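Local coordinates for protein high choriolytic enzyme 1 (Oryzias latipes, PDB 3VTG) that breaks down the inner layer of the fish egg envelope at hatching, working as a zinc metalloendopeptidase through its astacin-family catalytic domain, at residues Gln108-Arg113 against Thr145-Ser150; Thr112-Asp117 against His138-Leu143; Ile152-Arg157 against Val177-Arg182. All coordinates share one frame; numbering follows the deposited sequence.

Contact 1 of 3, residues Gln108-Arg113 against Thr145-Ser150. With ZN (zinc ion), chain B.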
loop_
_atom_site.group_PDB
_atom_site.type_symbol
_atom_site.label_atom_id
_atom_site.label_comp_id
_atom_site.label_asym_id
_atom_site.label_seq_id
_atom_site.Cartn_x
_atom_site.Cartn_y
_atom_site.Cartn_z
ATOM N N GLN A 108 4.440 2.295 3.163
ATOM C CA GLN A 108 3.558 3.173 3.926
ATOM C C GLN A 108 3.024 4.301 3.053
ATOM O O GLN A 108 3.458 4.472 1.913
ATOM C CB GLN A 108 4.304 3.724 5.144
ATOM C CG GLN A 108 4.890 2.622 6.014
ATOM C CD GLN A 108 5.798 3.141 7.102
ATOM O OE1 GLN A 108 7.019 3.165 6.947
ATOM N NE2 GLN A 108 5.207 3.561 8.211
ATOM N N HIS A 109 2.070 5.061 3.584
ATOM C CA HIS A 109 1.486 6.177 2.841
ATOM C C HIS A 109 2.505 7.227 2.513
ATOM O O HIS A 109 3.340 7.581 3.353
ATOM C CB HIS A 109 0.312 6.780 3.599
ATOM C CG HIS A 109 -0.841 5.826 3.781
ATOM N ND1 HIS A 109 -1.451 5.643 4.964
ATOM C CD2 HIS A 109 -1.469 4.974 2.878
ATOM C CE1 HIS A 109 -2.424 4.727 4.827
ATOM N NE2 HIS A 109 -2.437 4.322 3.547
ATOM N N GLU A 110 2.439 7.727 1.281
ATOM C CA GLU A 110 3.414 8.688 0.769
ATOM C C GLU A 110 3.541 9.941 1.638
ATOM O O GLU A 110 4.655 10.418 1.877
ATOM C CB GLU A 110 3.087 9.066 -0.682
ATOM C CG GLU A 110 4.216 9.766 -1.425
ATOM C CD GLU A 110 5.375 8.846 -1.773
ATOM O OE1 GLU A 110 5.362 7.657 -1.380
ATOM O OE2 GLU A 110 6.312 9.325 -2.440
ATOM N N GLN A 111 2.407 10.458 2.116
ATOM C CA GLN A 111 2.400 11.702 2.886
ATOM C C GLN A 111 3.074 11.576 4.256
ATOM O O GLN A 111 3.267 12.577 4.939
ATOM C CB GLN A 111 0.980 12.276 3.022
ATOM C CG GLN A 111 0.086 11.601 4.057
ATOM C CD GLN A 111 -0.584 10.338 3.550
ATOM O OE1 GLN A 111 -0.554 10.030 2.355
ATOM N NE2 GLN A 111 -1.201 9.597 4.464
ATOM N N THR A 112 3.432 10.355 4.650
ATOM C CA THR A 112 4.123 10.129 5.923
ATOM C C THR A 112 5.637 9.968 5.766
ATOM O O THR A 112 6.340 9.743 6.750
ATOM C CB THR A 112 3.552 8.920 6.698
ATOM O OG1 THR A 112 3.903 7.699 6.035
ATOM C CG2 THR A 112 2.038 9.027 6.845
ATOM N N ARG A 113 6.137 10.082 4.535
ATOM C CA ARG A 113 7.582 10.037 4.284
ATOM C C ARG A 113 8.320 11.067 5.134
ATOM O O ARG A 113 7.792 12.142 5.423
ATOM C CB ARG A 113 7.884 10.302 2.811
ATOM C CG ARG A 113 7.760 9.095 1.896
ATOM C CD ARG A 113 7.981 9.493 0.444
ATOM N NE ARG A 113 9.286 10.112 0.212
ATOM C CZ ARG A 113 10.277 9.567 -0.493
ATOM N NH1 ARG A 113 10.138 8.372 -1.059
ATOM N NH2 ARG A 113 11.414 10.230 -0.633
ATOM N N THR A 145 14.610 6.930 -3.495
ATOM C CA THR A 145 13.564 7.414 -4.390
ATOM C C THR A 145 13.007 8.733 -3.851
ATOM O O THR A 145 13.066 8.980 -2.643
ATOM C CB THR A 145 12.429 6.378 -4.571
ATOM O OG1 THR A 145 11.629 6.300 -3.382
ATOM C CG2 THR A 145 12.999 5.002 -4.918
ATOM N N PRO A 146 12.477 9.594 -4.741
ATOM C CA PRO A 146 11.970 10.887 -4.310
ATOM C C PRO A 146 10.506 10.811 -3.892
ATOM O O PRO A 146 9.833 9.804 -4.137
ATOM C CB PRO A 146 12.096 11.731 -5.576
ATOM C CG PRO A 146 11.834 10.759 -6.677
ATOM C CD PRO A 146 12.302 9.407 -6.192
ATOM N N TYR A 147 10.022 11.881 -3.269
ATOM C CA TYR A 147 8.611 12.022 -2.964
ATOM C C TYR A 147 7.830 12.003 -4.274
ATOM O O TYR A 147 8.186 12.695 -5.227
ATOM C CB TYR A 147 8.371 13.337 -2.234
ATOM C CG TYR A 147 7.033 13.419 -1.544
ATOM C CD1 TYR A 147 6.906 13.103 -0.195
ATOM C CD2 TYR A 147 5.889 13.815 -2.241
ATOM C CE1 TYR A 147 5.681 13.173 0.444
ATOM C CE2 TYR A 147 4.658 13.893 -1.610
ATOM C CZ TYR A 147 4.562 13.572 -0.269
ATOM O OH TYR A 147 3.344 13.645 0.363
ATOM N N ASP A 148 6.773 11.198 -4.317
ATOM C CA ASP A 148 6.005 10.993 -5.541
ATOM C C ASP A 148 4.531 11.322 -5.328
ATOM O O ASP A 148 3.782 10.524 -4.758
ATOM C CB ASP A 148 6.183 9.547 -6.027
ATOM C CG ASP A 148 5.488 9.268 -7.355
ATOM O OD1 ASP A 148 4.934 10.196 -7.987
ATOM O OD2 ASP A 148 5.505 8.088 -7.766
ATOM N N TYR A 149 4.114 12.497 -5.800
ATOM C CA TYR A 149 2.717 12.915 -5.699
ATOM C C TYR A 149 1.776 11.915 -6.369
ATOM O O TYR A 149 0.612 11.798 -5.984
ATOM C CB TYR A 149 2.507 14.267 -6.370
ATOM C CG TYR A 149 3.107 15.475 -5.686
ATOM C CD1 TYR A 149 2.706 15.860 -4.404
ATOM C CD2 TYR A 149 4.039 16.267 -6.351
ATOM C CE1 TYR A 149 3.237 16.992 -3.800
ATOM C CE2 TYR A 149 4.572 17.398 -5.760
ATOM C CZ TYR A 149 4.173 17.754 -4.486
ATOM O OH TYR A 149 4.711 18.886 -3.919
ATOM N N SER A 150 2.286 11.213 -7.381
ATOM C CA SER A 150 1.480 10.291 -8.182
ATOM C C SER A 150 1.472 8.852 -7.662
ATOM O O SER A 150 0.904 7.968 -8.306
ATOM C CB SER A 150 1.922 10.325 -9.652
ATOM O OG SER A 150 3.096 9.558 -9.866
HETATM ZN ZN ZN B . -3.369 2.629 2.896
HETATM O O HOH W 1 -4.800 1.179 3.515
HETATM O O HOH W 2 -5.313 3.863 2.785
#
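Glu110 slides past Tyr147 to take hold of the backbone beyond it. From CB the chain leaves with CG anti to the backbone N (chi1 -165°), which lays CG over one face of the Tyr147 ring, 4.1 Å from the ring centroid: a CH-pi contact, offset toward the rim. CG also lies 3.4 Å from Asp148 O. A bend at chi2 then turns the carboxylate, so that OE2 is met on its anti side by Asp148 N at 2.7 Å, slightly out of the carboxylate plane. OE2 has a second partner in Arg192 of helix 187-196, a salt bridge.

Tyr147 reaches along the 3-10 turn 110-112, its OH 3.3 Å from Gln111 CA and beside His154 NE2. Arg113 CD packs 3.8 Å from Tyr147 CD1, and the guanidinium stands almost upright to the ring, the planes 82° apart. Bent at chi3, Arg113 brings NH2 within 2.9 Å of Thr145 O, which lies at the guanidinium edge and close to its plane; NH1 adds weak bonds to Thr145 O and to OG1, whose stronger partner is Asn142 O. A leucine here would take away these donors and would probably leave Thr145 O without its charged mate and the 145-147 backbone freer to shift.

His109, ahead of Glu110, binds the zinc ion through NE2 at 2.0 Å, alongside His99, His103 and two waters. Behind this last ligand of the HExxHxxGxxH motif, a buried carboxylate is matched by a peptide N-H and an arginine, which would probably favour its ionised form.

Contact 2 of 3, residues Thr112-Asp117 against His138-Leu143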
loop_
_atom_site.group_PDB
_atom_site.type_symbol
_atom_site.label_atom_id
_atom_site.label_comp_id
_atom_site.label_asym_id
_atom_site.label_seq_id
_atom_site.Cartn_x
_atom_site.Cartn_y
_atom_site.Cartn_z
ATOM N N THR A 112 3.432 10.355 4.650
ATOM C CA THR A 112 4.123 10.129 5.923
ATOM C C THR A 112 5.637 9.968 5.766
ATOM O O THR A 112 6.340 9.743 6.750
ATOM C CB THR A 112 3.552 8.920 6.698
ATOM O OG1 THR A 112 3.903 7.699 6.035
ATOM C CG2 THR A 112 2.038 9.027 6.845
ATOM N N ARG A 113 6.137 10.082 4.535
ATOM C CA ARG A 113 7.582 10.037 4.284
ATOM C C ARG A 113 8.320 11.067 5.134
ATOM O O ARG A 113 7.792 12.142 5.423
ATOM C CB ARG A 113 7.884 10.302 2.811
ATOM C CG ARG A 113 7.760 9.095 1.896
ATOM C CD ARG A 113 7.981 9.493 0.444
ATOM N NE ARG A 113 9.286 10.112 0.212
ATOM C CZ ARG A 113 10.277 9.567 -0.493
ATOM N NH1 ARG A 113 10.138 8.372 -1.059
ATOM N NH2 ARG A 113 11.414 10.230 -0.633
ATOM N N SER A 114 9.548 10.737 5.522
ATOM C CA SER A 114 10.356 11.616 6.364
ATOM C C SER A 114 10.603 12.992 5.747
ATOM O O SER A 114 10.826 13.960 6.472
ATOM C CB SER A 114 11.690 10.950 6.690
ATOM O OG SER A 114 12.404 10.669 5.502
ATOM N N ASP A 115 10.562 13.071 4.418
ATOM C CA ASP A 115 10.819 14.316 3.697
ATOM C C ASP A 115 9.548 15.051 3.249
ATOM O O ASP A 115 9.626 16.016 2.491
ATOM C CB ASP A 115 11.749 14.056 2.496
ATOM C CG ASP A 115 11.172 13.063 1.490
ATOM O OD1 ASP A 115 10.078 12.505 1.720
ATOM O OD2 ASP A 115 11.828 12.837 0.456
ATOM N N ARG A 116 8.391 14.612 3.742
ATOM C CA ARG A 116 7.096 15.083 3.235
ATOM C C ARG A 116 6.844 16.592 3.344
ATOM O O ARG A 116 6.137 17.156 2.510
ATOM C CB ARG A 116 5.943 14.297 3.876
ATOM C CG ARG A 116 5.712 14.577 5.357
ATOM C CD ARG A 116 4.579 15.569 5.566
ATOM N NE ARG A 116 4.348 15.874 6.979
ATOM C CZ ARG A 116 3.671 15.096 7.821
ATOM N NH1 ARG A 116 3.161 13.941 7.409
ATOM N NH2 ARG A 116 3.508 15.470 9.085
ATOM N N ASP A 117 7.410 17.236 4.365
ATOM C CA ASP A 117 7.181 18.670 4.583
ATOM C C ASP A 117 7.797 19.553 3.486
ATOM O O ASP A 117 7.513 20.749 3.417
ATOM C CB ASP A 117 7.642 19.103 5.985
ATOM C CG ASP A 117 6.682 18.651 7.089
ATOM O OD1 ASP A 117 5.489 18.412 6.808
ATOM O OD2 ASP A 117 7.130 18.547 8.253
ATOM N N HIS A 138 6.736 9.653 9.496
ATOM C CA HIS A 138 7.489 8.481 9.946
ATOM C C HIS A 138 8.899 8.487 9.435
ATOM O O HIS A 138 9.209 9.141 8.436
ATOM C CB HIS A 138 6.794 7.187 9.526
ATOM C CG HIS A 138 5.385 7.052 10.049
ATOM N ND1 HIS A 138 5.062 7.292 11.333
ATOM C CD2 HIS A 138 4.206 6.678 9.410
ATOM C CE1 HIS A 138 3.743 7.089 11.508
ATOM N NE2 HIS A 138 3.220 6.715 10.330
ATOM N N ASP A 139 9.766 7.756 10.133
ATOM C CA ASP A 139 11.154 7.572 9.719
ATOM C C ASP A 139 11.214 6.449 8.688
ATOM O O ASP A 139 11.508 5.293 9.006
ATOM C CB ASP A 139 12.035 7.258 10.933
ATOM C CG ASP A 139 13.524 7.293 10.615
ATOM O OD1 ASP A 139 13.913 7.841 9.561
ATOM O OD2 ASP A 139 14.316 6.780 11.437
ATOM N N THR A 140 10.922 6.814 7.446
ATOM C CA THR A 140 10.752 5.857 6.362
ATOM C C THR A 140 12.079 5.544 5.684
ATOM O O THR A 140 12.976 6.386 5.640
ATOM C CB THR A 140 9.764 6.404 5.312
ATOM O OG1 THR A 140 10.143 7.738 4.945
ATOM C CG2 THR A 140 8.345 6.432 5.869
ATOM N N ASN A 141 12.203 4.325 5.169
ATOM C CA ASN A 141 13.299 3.990 4.272
ATOM C C ASN A 141 12.855 4.346 2.862
ATOM O O ASN A 141 12.062 3.629 2.249
ATOM C CB ASN A 141 13.682 2.509 4.382
ATOM C CG ASN A 141 14.756 2.101 3.387
ATOM O OD1 ASN A 141 15.278 2.921 2.625
ATOM N ND2 ASN A 141 15.092 0.819 3.390
ATOM N N ASN A 142 13.370 5.461 2.362
ATOM C CA ASN A 142 12.925 6.023 1.092
ATOM C C ASN A 142 13.582 5.396 -0.139
ATOM O O ASN A 142 13.237 5.736 -1.273
ATOM C CB ASN A 142 13.090 7.545 1.112
ATOM C CG ASN A 142 12.267 8.196 2.210
ATOM O OD1 ASN A 142 11.156 7.756 2.505
ATOM N ND2 ASN A 142 12.808 9.240 2.823
ATOM N N LEU A 143 14.523 4.482 0.102
ATOM C CA LEU A 143 15.123 3.640 -0.940
ATOM C C LEU A 143 15.761 4.440 -2.083
ATOM O O LEU A 143 15.776 3.993 -3.233
ATOM C CB LEU A 143 14.086 2.630 -1.472
ATOM C CG LEU A 143 13.490 1.641 -0.460
ATOM C CD1 LEU A 143 12.236 0.989 -1.020
ATOM C CD2 LEU A 143 14.503 0.581 -0.056
HETATM O O HOH W 3 13.967 8.684 6.744
#
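The Arg113 guanidinium and the Asn142 amide lie one on the other, their planes only 14° apart. Asn142 OD1 sits over the centre of the guanidinium, 3.6 Å above its plane, while NH2 and CZ lie over Asn142 CG. At the edge of the same guanidinium, Asp115 is gripped side-on: NE goes to OD1 on its syn lone pair, and NH2 goes to OD2 at 2.9 Å, nearly straight. The type I turn from Arg113 to Arg116 folds Asp115 back to this edge, so the arginine is fixed both in its plane and on one face.

Asn142 is itself held from turning. Its CG lies anti to the carbonyl carbon (chi1 -61°), and from there ND2 gives an N-H to Ser114 OG at 3.1 Å, close to the amide plane. On the other arm, OD1 accepts from Thr140 OG1 at 2.6 Å and from Asn1 N at the start of the chain. Thr140 crosses Arg113 at about a right angle, its OG1 accepting from Ser114 N (3.1 Å, 160°) as it donates to the asparagine. A water bound to Ser114 OG, Asp139 OD1 and Thr140 O bridges the two segments.

Where the segments first meet, His138 N donates to Thr112 O at 2.8 Å. The imidazole lies obliquely to the threonine, with CD2 3.5 Å from Thr112 OG1, a hydroxyl that donates to His109 O.

Segment 112-117 lies in the connection between helix 94-105 and strand 120-122 and ends in the start of a 3-10 turn. The loop segment 138-143 comes later, on the way to strand 169-171, with Leu143 packing onto helix 187-196.

Contact 3 of 3, residues Ile152-Arg157 against Val177-Arg182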
loop_
_atom_site.group_PDB
_atom_site.type_symbol
_atom_site.label_atom_id
_atom_site.label_comp_id
_atom_site.label_asym_id
_atom_site.label_seq_id
_atom_site.Cartn_x
_atom_site.Cartn_y
_atom_site.Cartn_z
ATOM N N ILE A 152 0.521 5.485 -5.804
ATOM C CA ILE A 152 -0.723 4.816 -5.419
ATOM C C ILE A 152 -0.887 4.807 -3.891
ATOM O O ILE A 152 -1.953 4.471 -3.377
ATOM C CB ILE A 152 -0.776 3.383 -6.009
ATOM C CG1 ILE A 152 -2.229 2.909 -6.185
ATOM C CG2 ILE A 152 0.074 2.413 -5.187
ATOM C CD1 ILE A 152 -2.364 1.589 -6.920
ATOM N N MET A 153 0.170 5.198 -3.180
ATOM C CA MET A 153 0.164 5.237 -1.715
ATOM C C MET A 153 -0.121 6.625 -1.131
ATOM O O MET A 153 -0.165 6.786 0.087
ATOM C CB MET A 153 1.493 4.707 -1.155
ATOM C CG MET A 153 1.894 3.323 -1.654
ATOM S SD MET A 153 0.610 2.065 -1.475
ATOM C CE MET A 153 0.590 1.836 0.299
ATOM N N HIS A 154 -0.312 7.621 -1.992
ATOM C CA HIS A 154 -0.573 8.983 -1.533
ATOM C C HIS A 154 -2.038 9.199 -1.289
ATOM O O HIS A 154 -2.860 8.900 -2.151
ATOM C CB HIS A 154 -0.069 9.995 -2.559
ATOM C CG HIS A 154 0.262 11.348 -1.970
ATOM N ND1 HIS A 154 -0.653 12.121 -1.350
ATOM C CD2 HIS A 154 1.463 12.051 -1.926
ATOM C CE1 HIS A 154 -0.062 13.257 -0.925
ATOM N NE2 HIS A 154 1.230 13.213 -1.280
ATOM N N TYR A 155 -2.377 9.725 -0.114
ATOM C CA TYR A 155 -3.745 10.155 0.185
ATOM C C TYR A 155 -4.196 11.258 -0.775
ATOM O O TYR A 155 -3.389 12.085 -1.218
ATOM C CB TYR A 155 -3.818 10.722 1.604
ATOM C CG TYR A 155 -4.051 9.743 2.742
ATOM C CD1 TYR A 155 -3.931 8.359 2.572
ATOM C CD2 TYR A 155 -4.366 10.223 4.012
ATOM C CE1 TYR A 155 -4.137 7.488 3.634
ATOM C CE2 TYR A 155 -4.572 9.366 5.076
ATOM C CZ TYR A 155 -4.460 8.002 4.884
ATOM O OH TYR A 155 -4.666 7.159 5.950
ATOM N N GLY A 156 -5.491 11.283 -1.073
ATOM C CA GLY A 156 -6.097 12.420 -1.762
ATOM C C GLY A 156 -6.124 13.642 -0.855
ATOM O O GLY A 156 -5.969 13.521 0.368
ATOM N N ARG A 157 -6.331 14.815 -1.449
ATOM C CA ARG A 157 -6.279 16.081 -0.711
ATOM C C ARG A 157 -7.408 16.235 0.307
ATOM O O ARG A 157 -7.298 17.036 1.236
ATOM C CB ARG A 157 -6.253 17.282 -1.673
ATOM C CG ARG A 157 -7.533 17.507 -2.470
ATOM C CD ARG A 157 -7.362 18.600 -3.520
ATOM N NE ARG A 157 -6.316 18.280 -4.495
ATOM C CZ ARG A 157 -5.183 18.966 -4.655
ATOM N NH1 ARG A 157 -4.927 20.039 -3.916
ATOM N NH2 ARG A 157 -4.301 18.580 -5.570
ATOM N N VAL A 177 -1.102 20.179 -8.138
ATOM C CA VAL A 177 -0.587 18.851 -8.480
ATOM C C VAL A 177 -1.556 17.783 -7.950
ATOM O O VAL A 177 -1.923 17.821 -6.775
ATOM C CB VAL A 177 0.826 18.619 -7.900
ATOM C CG1 VAL A 177 1.369 17.266 -8.335
ATOM C CG2 VAL A 177 1.778 19.725 -8.329
ATOM N N PRO A 178 -1.988 16.842 -8.818
ATOM C CA PRO A 178 -2.935 15.815 -8.367
ATOM C C PRO A 178 -2.318 14.843 -7.374
ATOM O O PRO A 178 -1.177 14.418 -7.545
ATOM C CB PRO A 178 -3.298 15.060 -9.654
ATOM C CG PRO A 178 -2.841 15.921 -10.773
ATOM C CD PRO A 178 -1.682 16.714 -10.254
ATOM N N ILE A 179 -3.082 14.512 -6.340
ATOM C CA ILE A 179 -2.704 13.481 -5.377
ATOM C C ILE A 179 -3.893 12.558 -5.131
ATOM O O ILE A 179 -5.047 12.987 -5.192
ATOM C CB ILE A 179 -2.184 14.068 -4.034
ATOM C CG1 ILE A 179 -3.140 15.131 -3.463
ATOM C CG2 ILE A 179 -0.769 14.619 -4.198
ATOM C CD1 ILE A 179 -2.837 15.531 -2.032
ATOM N N GLY A 180 -3.609 11.284 -4.883
ATOM C CA GLY A 180 -4.646 10.332 -4.502
ATOM C C GLY A 180 -5.124 9.370 -5.572
ATOM O O GLY A 180 -6.118 8.676 -5.363
ATOM N N GLN A 181 -4.427 9.305 -6.707
ATOM C CA GLN A 181 -4.827 8.384 -7.779
ATOM C C GLN A 181 -4.828 6.937 -7.294
ATOM O O GLN A 181 -3.936 6.519 -6.553
ATOM C CB GLN A 181 -3.951 8.537 -9.033
ATOM C CG GLN A 181 -2.502 8.063 -8.914
ATOM C CD GLN A 181 -2.308 6.562 -9.137
ATOM O OE1 GLN A 181 -3.167 5.880 -9.701
ATOM N NE2 GLN A 181 -1.166 6.047 -8.698
ATOM N N ARG A 182 -5.849 6.190 -7.700
ATOM C CA ARG A 182 -5.909 4.754 -7.434
ATOM C C ARG A 182 -6.155 3.978 -8.730
ATOM O O ARG A 182 -6.901 2.996 -8.759
ATOM C CB ARG A 182 -6.963 4.427 -6.366
ATOM C CG ARG A 182 -6.673 5.007 -4.984
ATOM C CD ARG A 182 -5.417 4.422 -4.347
ATOM N NE ARG A 182 -5.185 4.961 -3.008
ATOM C CZ ARG A 182 -4.481 6.058 -2.742
ATOM N NH1 ARG A 182 -3.916 6.755 -3.718
ATOM N NH2 ARG A 182 -4.329 6.460 -1.486
HETATM O O HOH W 4 -7.099 14.653 -4.268
HETATM O O HOH W 5 -5.612 16.196 -6.154
#
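Ile152 meets Arg182 twice. Its CG1 lies 4.0 Å from Arg182 CD, and its carbonyl oxygen stands over the centre of the guanidinium, 2.9 Å above the plane, where no N-H points at it. That oxygen accepts instead from His99 ND1, so it serves as a second-shell partner of a zinc ligand.

Met153 turns from 177-182 and packs on His99 and His103. This is the methionine of the Met-turn, the tight bend beneath the metal site that gives the metzincins their name.

His154 meets the other segment with both its carbonyl and its ring. Its carbonyl oxygen is gripped end-on by Arg182: NH1 and NH2 each reach it at 2.9 Å, both from the same face of the carbonyl plane, while NH1 also donates to Gln181 O. Gly180 CA sends a C-H to the same oxygen. The imidazole, with CG anti to the backbone N (chi1 -155°), offers a face to Ile179, whose CG2 sits over the ring centre, 3.7 Å from the centroid. In the ring plane ND1 donates to Tyr155 O, which fixes the ring's rotation under the methyl.

Tyr155 O also touches Ile179 CD1. Its phenol points the other way, toward His109; in astacins this tyrosine can ligate zinc, but here Tyr155 OH is not bound to the metal.

At Gly156 the two chains have their nearest pair of CA atoms, Gly156 CA lying 3.7 Å from Gly180 CA. A CB on Gly180 would run into Gly156, and its positive phi (103°) suits glycine as well.

Arg157 is joined to Ile179 by two waters, one from its N to Ile179 O, the other from NE to Ile179 N. Its NH1 goes on to Pro175 O, and NH2 lies 2.8 Å from Val177 O.

How the contacts relate
From the N terminus, the chain leaves helix 94-105 and enters 108-113, where contact 1 begins; contact 2 starts from the same bend, sharing Thr112 and Arg113. Contact 2 closes the loop that carries strand 120-122, and contact 1 closes just outside it, so the two nest. Contact 3 follows in series, closing the loop that holds strand 169-171. These two strands pair with each other, joining the nested loops to the later one. Contacts 1 and 3 also touch directly: Glu110 N meets Met153 O, and Ser150 O meets Gln181 NE2. Contact 2 lies apart from contact 3, their nearest atoms about 7 Å from each other.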